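Local coordinates for protein catalase (Bacillus pumilus, PDB 4QOL) that breaks hydrogen peroxide down to water and oxygen at a heme iron and also shows peroxidase-like reactivity toward phenolic substrates, at residues A[457-460]-A[461-465]; A[176-179]-A[180-184]. All coordinates share one frame; numbering follows the deposited sequence.

Contact 1 of 2, residues A[457-460]-A[461-465]; sequences LLAI and CNFYR
Leu457 to Ile460 hand their carbonyls to the amides of Cys461 to Tyr464 in four successive i to i+4 hydrogen bonds, from Cys461 N to Leu457 O at 2.9 Å through to Tyr464 N to Ile460 O at 2.8 Å. This is the regular alpha-helix of residues 453-466, within the C-terminal helical region of the catalase fold. Phe463 is buried against helices 161-169 and 175-181, touching Trp165 and Thr175. With CG turned back beside its own backbone N (chi1 -64°), the ring lies along the preceding turn, and CD2 comes 3.1 Å from Ala459 O, the carbonyl that also accepts the Phe463 amide. Farther along the ring, CE2 meets the methyl of Ala459 with CB 4.4 Å away. Ala459 touches Trp165 as well, while Phe463 reaches Tyr470, its ring plane turned about 30° from that of the tyrosine. Asn462 packs its amide carbon CG near Leu458 O, and its ND2 hydrogen-bonds to Thr169 O, tying this helix to the end of helix 161-169. Ile460 faces helix 468-478, where it meets Leu474, Ala475 and Leu478. On Cys461, SG lies beside the backbone N (chi1 -69°) and points back to the turn that starts at Leu457: it sits 3.3 Å from Leu457 O and 4.2 Å from Leu457 CD1.

Contact 2 of 2, residues A[176-179]-A[180-184]; sequences HMLT and WLFSD
His176 and Trp180 sit one helical turn apart and point the same way, side by side, with the imidazole NE2 only 3.1 Å from the indole NE1. The histidine nitrogen lies at the indole edge, near its plane, yet the rings themselves are oblique, their planes at 59°. Trp180 CG is beside the backbone N (chi1 -72°), which brings CD1 back over the turn to 3.3 Å from His176 O, in the plane of the indole. The other end of the imidazole is held by Thr282, whose carbonyl O pairs with ND1, and Lys428 makes a cation-pi contact with Trp180. Two residues farther along, in the next-but-one i to i+4 pair, Leu178 CD2 touches Phe182 CE2 at 4.0 Å, and Leu178 O lies in plane at the phenyl edge.

Behind these side chains lies the C-terminal end of a buried helix. Leu181 N bonds Met177 O at 2.8 Å and nearly straight, 171° at the hydrogen, whereas Trp180 N divides weakly between His176 O and Met177 O. Phe182 N still reaches Leu178 O, but Phe182 has already left helical backbone angles. Ser183 OG then donates to Trp180 O at 2.7 Å, in the carbonyl plane, and so ties the departing chain to the final turn; the same OG is bonded to Glu185 N.

The heme is close by, about 7 Å from the side chain of Met177, which touches Phe136 in the loop that follows strand 123-130. This helix end packs against three other helices: Leu178 on Trp165 and Met168 of helix 161-169, His176 and Thr179 on helix 423-431, and Phe182 on Leu440 and Leu444 of helix 434-448.

How the contacts relate
Contact 2 comes first along the chain, at the end of helix 175-181; contact 1 follows far later, on helix 453-466 near the C-terminus. Their centres are nonetheless only about 14 Å apart, and they meet directly: Phe463 CE1 packs 3.9 Å from Thr179 OG1, and CZ of the same ring 4.0 Å from Leu178 CB. Helix 161-169 lies against both. Thr179 OG1 is hydrogen-bonded to Thr175 O within its own helix and also to the hydroxyl of Tyr470, on helix 468-478. The C-terminal helices are thereby packed onto helices of the heme-bearing part of the chain.

Contact 1 of 2, residues A[457-460]-A[461-465]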
loop_
_atom_site.group_PDB
_atom_site.type_symbol
_atom_site.label_atom_id
_atom_site.label_comp_id
_atom_site.label_asym_id
_atom_site.label_seq_id
_atom_site.Cartn_x
_atom_site.Cartn_y
_atom_site.Cartn_z
ATOM N N LEU A 457 27.786 4.280 35.574
ATOM C CA LEU A 457 29.218 4.672 35.739
ATOM C C LEU A 457 29.773 5.255 34.448
ATOM O O LEU A 457 30.473 6.248 34.465
ATOM C CB LEU A 457 30.074 3.482 36.200
ATOM C CG LEU A 457 31.531 3.671 36.510
ATOM C CD1 LEU A 457 31.673 4.777 37.566
ATOM C CD2 LEU A 457 32.174 2.365 36.989
ATOM N N LEU A 458 29.517 4.581 33.316
ATOM C CA LEU A 458 30.101 5.055 32.049
ATOM C C LEU A 458 29.522 6.427 31.715
ATOM O O LEU A 458 30.218 7.291 31.281
ATOM C CB LEU A 458 29.834 3.979 30.947
ATOM C CG LEU A 458 30.439 4.345 29.572
ATOM C CD1 LEU A 458 31.977 4.563 29.607
ATOM C CD2 LEU A 458 30.100 3.259 28.537
ATOM N N ALA A 459 28.234 6.656 32.004
ATOM C CA ALA A 459 27.655 7.986 31.791
ATOM C C ALA A 459 28.332 9.060 32.617
ATOM O O ALA A 459 28.738 10.121 32.097
ATOM C CB ALA A 459 26.162 7.970 32.113
ATOM N N ILE A 460 28.524 8.752 33.893
ATOM C CA ILE A 460 29.261 9.653 34.779
ATOM C C ILE A 460 30.655 9.982 34.265
ATOM O O ILE A 460 31.074 11.118 34.230
ATOM C CB ILE A 460 29.348 9.047 36.211
ATOM C CG1 ILE A 460 27.989 9.085 36.853
ATOM C CG2 ILE A 460 30.353 9.804 37.057
ATOM C CD1 ILE A 460 27.902 8.166 38.031
ATOM N N CYS A 461 31.374 8.946 33.842
ATOM C CA CYS A 461 32.704 9.126 33.295
ATOM C C CYS A 461 32.715 9.978 32.045
ATOM O O CYS A 461 33.630 10.784 31.846
ATOM C CB CYS A 461 33.350 7.765 33.054
ATOM S SG CYS A 461 33.725 6.971 34.697
ATOM N N ASN A 462 31.714 9.813 31.172
ATOM C CA ASN A 462 31.689 10.677 29.994
ATOM C C ASN A 462 31.506 12.143 30.368
ATOM O O ASN A 462 32.127 13.009 29.779
ATOM C CB ASN A 462 30.561 10.218 29.007
ATOM C CG ASN A 462 30.868 8.904 28.296
ATOM O OD1 ASN A 462 31.993 8.530 28.129
ATOM N ND2 ASN A 462 29.836 8.260 27.789
ATOM N N PHE A 463 30.606 12.418 31.302
ATOM C CA PHE A 463 30.368 13.808 31.720
ATOM C C PHE A 463 31.558 14.341 32.545
ATOM O O PHE A 463 31.893 15.510 32.436
ATOM C CB PHE A 463 29.039 13.914 32.487
ATOM C CG PHE A 463 27.840 13.567 31.623
ATOM C CD1 PHE A 463 27.624 14.249 30.474
ATOM C CD2 PHE A 463 26.905 12.588 32.002
ATOM C CE1 PHE A 463 26.528 13.975 29.660
ATOM C CE2 PHE A 463 25.770 12.286 31.215
ATOM C CZ PHE A 463 25.606 12.993 30.025
ATOM N N TYR A 464 32.270 13.431 33.236
ATOM C CA TYR A 464 33.501 13.817 33.960
ATOM C C TYR A 464 34.579 14.318 32.936
ATOM O O TYR A 464 35.266 15.315 33.165
ATOM C CB TYR A 464 34.025 12.632 34.769
ATOM C CG TYR A 464 35.085 13.041 35.783
ATOM C CD1 TYR A 464 36.399 13.195 35.395
ATOM C CD2 TYR A 464 34.715 13.331 37.065
ATOM C CE1 TYR A 464 37.361 13.608 36.297
ATOM C CE2 TYR A 464 35.652 13.715 37.993
ATOM C CZ TYR A 464 36.946 13.879 37.603
ATOM O OH TYR A 464 37.848 14.264 38.571
ATOM N N ARG A 465 34.702 13.607 31.803
ATOM C CA ARG A 465 35.652 13.998 30.773
ATOM C C ARG A 465 35.283 15.311 30.158
ATOM O O ARG A 465 36.182 16.056 29.696
ATOM C CB ARG A 465 35.731 12.951 29.669
ATOM C CG ARG A 465 36.349 11.664 30.135
ATOM C CD ARG A 465 36.434 10.648 28.999
ATOM N NE ARG A 465 36.700 9.354 29.608
ATOM C CZ ARG A 465 35.880 8.319 29.849
ATOM N NH1 ARG A 465 34.595 8.224 29.413
ATOM N NH2 ARG A 465 36.424 7.277 30.496
#

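Contact 2 of 2, residues A[176-179]-A[180-184]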
loop_
_atom_site.group_PDB
_atom_site.type_symbol
_atom_site.label_atom_id
_atom_site.label_comp_id
_atom_site.label_asym_id
_atom_site.label_seq_id
_atom_site.Cartn_x
_atom_site.Cartn_y
_atom_site.Cartn_z
ATOM N N HIS A 176 27.860 16.036 24.174
ATOM C CA HIS A 176 27.430 17.414 23.992
ATOM C C HIS A 176 25.888 17.531 23.903
ATOM O O HIS A 176 25.278 18.325 24.635
ATOM C CB HIS A 176 28.138 18.031 22.774
ATOM C CG HIS A 176 28.001 19.523 22.675
ATOM N ND1 HIS A 176 28.344 20.221 21.521
ATOM C CD2 HIS A 176 27.613 20.451 23.577
ATOM C CE1 HIS A 176 28.111 21.503 21.712
ATOM N NE2 HIS A 176 27.661 21.668 22.951
ATOM N N MET A 177 25.250 16.714 23.063
ATOM C CA MET A 177 23.829 16.770 22.953
ATOM C C MET A 177 23.110 16.553 24.274
ATOM O O MET A 177 22.137 17.254 24.593
ATOM C CB MET A 177 23.322 15.774 21.927
ATOM C CG MET A 177 21.817 15.779 21.767
ATOM S SD MET A 177 21.301 17.274 20.904
ATOM C CE MET A 177 19.696 16.755 20.252
ATOM N N LEU A 178 23.558 15.553 24.990
ATOM C CA LEU A 178 22.874 15.198 26.243
ATOM C C LEU A 178 23.008 16.326 27.272
ATOM O O LEU A 178 22.147 16.587 28.125
ATOM C CB LEU A 178 23.435 13.928 26.788
ATOM C CG LEU A 178 23.186 12.718 25.891
ATOM C CD1 LEU A 178 23.934 11.500 26.414
ATOM C CD2 LEU A 178 21.701 12.403 25.869
ATOM N N THR A 179 24.101 17.074 27.175
ATOM C CA THR A 179 24.301 18.248 28.026
ATOM C C THR A 179 23.336 19.421 27.741
ATOM O O THR A 179 23.028 20.209 28.658
ATOM C CB THR A 179 25.774 18.715 27.938
ATOM O OG1 THR A 179 26.619 17.602 28.300
ATOM C CG2 THR A 179 26.060 19.904 28.816
ATOM N N TRP A 180 22.817 19.505 26.500
ATOM C CA TRP A 180 21.709 20.386 26.191
ATOM C C TRP A 180 20.335 19.802 26.510
ATOM O O TRP A 180 19.515 20.471 27.090
ATOM C CB TRP A 180 21.719 20.745 24.661
ATOM C CG TRP A 180 22.742 21.634 24.192
ATOM C CD1 TRP A 180 24.081 21.359 24.020
ATOM C CD2 TRP A 180 22.560 22.973 23.710
ATOM N NE1 TRP A 180 24.683 22.396 23.472
ATOM C CE2 TRP A 180 23.803 23.426 23.299
ATOM C CE3 TRP A 180 21.481 23.841 23.649
ATOM C CZ2 TRP A 180 24.014 24.715 22.768
ATOM C CZ3 TRP A 180 21.704 25.132 23.126
ATOM C CH2 TRP A 180 22.934 25.536 22.703
ATOM N N LEU A 181 20.119 18.557 26.092
ATOM C CA LEU A 181 18.825 17.876 26.246
ATOM C C LEU A 181 18.408 17.735 27.708
ATOM O O LEU A 181 17.199 17.759 27.999
ATOM C CB LEU A 181 18.894 16.499 25.627
ATOM C CG LEU A 181 17.567 15.741 25.558
ATOM C CD1 LEU A 181 16.479 16.498 24.808
ATOM C CD2 LEU A 181 17.795 14.350 24.917
ATOM N N PHE A 182 19.381 17.594 28.642
ATOM C CA PHE A 182 18.968 17.439 30.047
ATOM C C PHE A 182 19.079 18.745 30.822
ATOM O O PHE A 182 18.815 18.760 32.012
ATOM C CB PHE A 182 19.705 16.269 30.698
ATOM C CG PHE A 182 19.169 14.964 30.300
ATOM C CD1 PHE A 182 18.125 14.404 31.001
ATOM C CD2 PHE A 182 19.627 14.310 29.180
ATOM C CE1 PHE A 182 17.569 13.209 30.611
ATOM C CE2 PHE A 182 19.082 13.073 28.805
ATOM C CZ PHE A 182 18.084 12.512 29.539
ATOM N N SER A 183 19.400 19.851 30.136
ATOM C CA SER A 183 18.999 21.207 30.658
ATOM C C SER A 183 17.510 21.340 30.585
ATOM O O SER A 183 16.819 20.448 30.047
ATOM C CB SER A 183 19.648 22.358 29.898
ATOM O OG SER A 183 19.024 22.617 28.641
ATOM N N ASP A 184 16.950 22.393 31.141
ATOM C CA ASP A 184 15.506 22.478 31.040
ATOM C C ASP A 184 15.083 22.766 29.587
ATOM O O ASP A 184 13.882 22.704 29.251
ATOM C CB ASP A 184 14.915 23.510 32.002
ATOM C CG ASP A 184 14.927 23.025 33.500
ATOM O OD1 ASP A 184 14.913 21.800 33.801
ATOM O OD2 ASP A 184 14.855 23.933 34.354
#